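Local coordinates for nucleoprotein (Sendai virus, PDB 6M7D) that coats the viral RNA genome in a helical nucleocapsid, one subunit per six nucleotides, shielding it from nucleases and presenting it as template for transcription and replication, at residues S36-G41 with G72-S77. Residues are numbered along the deposited sequence; the frame is centred on the assembly and turned at random.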
loop_
_atom_site.group_PDB
_atom_site.type_symbol
_atom_site.label_atom_id
_atom_site.label_comp_id
_atom_site.label_asym_id
_atom_site.label_seq_id
_atom_site.Cartn_x
_atom_site.Cartn_y
_atom_site.Cartn_z
ATOM N N SER A 36 4.802 9.505 -21.754
ATOM C CA SER A 36 3.595 9.741 -22.530
ATOM C C SER A 36 2.407 9.139 -21.795
ATOM O O SER A 36 2.383 7.935 -21.524
ATOM C CB SER A 36 3.718 9.137 -23.927
ATOM O OG SER A 36 4.952 9.479 -24.524
ATOM N N VAL A 37 1.429 9.976 -21.474
ATOM C CA VAL A 37 0.181 9.549 -20.856
ATOM C C VAL A 37 -0.943 9.818 -21.840
ATOM O O VAL A 37 -1.068 10.931 -22.358
ATOM C CB VAL A 37 -0.066 10.273 -19.523
ATOM C CG1 VAL A 37 -1.407 9.870 -18.957
ATOM C CG2 VAL A 37 1.024 9.942 -18.555
ATOM N N PHE A 38 -1.762 8.808 -22.090
ATOM C CA PHE A 38 -2.814 8.878 -23.091
ATOM C C PHE A 38 -4.161 8.992 -22.398
ATOM O O PHE A 38 -4.553 8.097 -21.643
ATOM C CB PHE A 38 -2.766 7.656 -24.002
ATOM C CG PHE A 38 -1.427 7.433 -24.616
ATOM C CD1 PHE A 38 -1.102 8.021 -25.818
ATOM C CD2 PHE A 38 -0.484 6.653 -23.983
ATOM C CE1 PHE A 38 0.134 7.827 -26.379
ATOM C CE2 PHE A 38 0.752 6.456 -24.544
ATOM C CZ PHE A 38 1.061 7.042 -25.742
ATOM N N VAL A 39 -4.860 10.090 -22.653
ATOM C CA VAL A 39 -6.185 10.336 -22.104
ATOM C C VAL A 39 -7.193 10.194 -23.231
ATOM O O VAL A 39 -6.841 10.335 -24.406
ATOM C CB VAL A 39 -6.272 11.721 -21.444
ATOM C CG1 VAL A 39 -5.165 11.879 -20.426
ATOM C CG2 VAL A 39 -6.190 12.810 -22.480
ATOM N N LEU A 40 -8.434 9.879 -22.880
ATOM C CA LEU A 40 -9.472 9.739 -23.891
ATOM C C LEU A 40 -10.167 11.068 -24.124
ATOM O O LEU A 40 -10.686 11.684 -23.190
ATOM C CB LEU A 40 -10.495 8.689 -23.470
ATOM C CG LEU A 40 -9.984 7.286 -23.177
ATOM C CD1 LEU A 40 -11.121 6.295 -23.286
ATOM C CD2 LEU A 40 -8.870 6.930 -24.122
ATOM N N GLY A 41 -10.177 11.506 -25.369
ATOM C CA GLY A 41 -10.942 12.665 -25.745
ATOM C C GLY A 41 -12.413 12.345 -25.833
ATOM O O GLY A 41 -12.842 11.184 -25.790
ATOM N N GLY A 72 4.972 2.725 -16.556
ATOM C CA GLY A 72 4.332 3.496 -15.511
ATOM C C GLY A 72 3.396 4.549 -16.056
ATOM O O GLY A 72 2.377 4.854 -15.442
ATOM N N GLY A 73 3.719 5.111 -17.219
ATOM C CA GLY A 73 2.817 6.059 -17.848
ATOM C C GLY A 73 1.580 5.411 -18.423
ATOM O O GLY A 73 0.516 6.025 -18.459
ATOM N N PHE A 74 1.693 4.165 -18.871
ATOM C CA PHE A 74 0.504 3.430 -19.290
ATOM C C PHE A 74 -0.380 3.097 -18.098
ATOM O O PHE A 74 -1.612 3.154 -18.192
ATOM C CB PHE A 74 0.902 2.162 -20.030
ATOM C CG PHE A 74 1.289 2.405 -21.442
ATOM C CD1 PHE A 74 0.395 2.976 -22.319
ATOM C CD2 PHE A 74 2.552 2.090 -21.890
ATOM C CE1 PHE A 74 0.748 3.210 -23.616
ATOM C CE2 PHE A 74 2.908 2.326 -23.185
ATOM C CZ PHE A 74 2.006 2.885 -24.050
ATOM N N LEU A 75 0.228 2.757 -16.965
ATOM C CA LEU A 75 -0.554 2.576 -15.748
ATOM C C LEU A 75 -1.187 3.887 -15.300
ATOM O O LEU A 75 -2.316 3.898 -14.804
ATOM C CB LEU A 75 0.319 1.990 -14.645
ATOM C CG LEU A 75 0.492 0.481 -14.727
ATOM C CD1 LEU A 75 1.323 -0.010 -13.575
ATOM C CD2 LEU A 75 -0.853 -0.198 -14.736
ATOM N N VAL A 76 -0.478 5.000 -15.469
ATOM C CA VAL A 76 -1.029 6.308 -15.134
ATOM C C VAL A 76 -2.195 6.645 -16.050
ATOM O O VAL A 76 -3.202 7.209 -15.614
ATOM C CB VAL A 76 0.083 7.371 -15.203
ATOM C CG1 VAL A 76 -0.494 8.753 -15.327
ATOM C CG2 VAL A 76 0.963 7.281 -13.981
ATOM N N SER A 77 -2.079 6.296 -17.329
ATOM C CA SER A 77 -3.182 6.448 -18.269
ATOM C C SER A 77 -4.392 5.649 -17.815
ATOM O O SER A 77 -5.525 6.143 -17.825
ATOM C CB SER A 77 -2.738 5.986 -19.653
ATOM O OG SER A 77 -1.833 6.898 -20.230
#
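The rings of F38 and F74 lie almost parallel, planes 15° apart, but are slid so far that they barely overlap: the centroids are 5.5 Å apart, and CE2 of F38 touches CE1 of F74. Other side chains close in: H60 meets F74 edge to face and W133 meets it at a slant, Y104 stands nearly perpendicular to F38, and L134 of helix 129-135 touches both rings. CB of F74 points away from the strand, yet its ring swings back.

Beside this pair sits the one hydrogen bond joining the segments: F38 N donates to S77 OG over 2.7 Å, N-H...O angle 156°. With chi1 at -72°, S77 OG stands next to its own backbone N, from where it also donates to G73 O, one turn back, over 3.1 Å. That carbonyl takes S77 N and OG from opposite faces of its plane.

One residue earlier, V37 puts CG1 against the same hydroxyl and CG2 against V76 CG1 (3.8 Å), the valines crossing at about a right angle and both touching L90.

Strand 33-40 is one of the sheet's two outermost strands within this chain; V37 and V39 pair with parallel strand 99-108 by backbone bonds, whereas the F38 N-H is directed to helix 68-80. This buried helix-on-sheet packing, probably within the globular Ncore, lies about 19 Å from the bound RNA at its nearest atom. The serine hydroxyl gives a buried amide a partner and passes the bonding on to a helix carbonyl; Q70 of that helix adds a second polar tie, to S36 O.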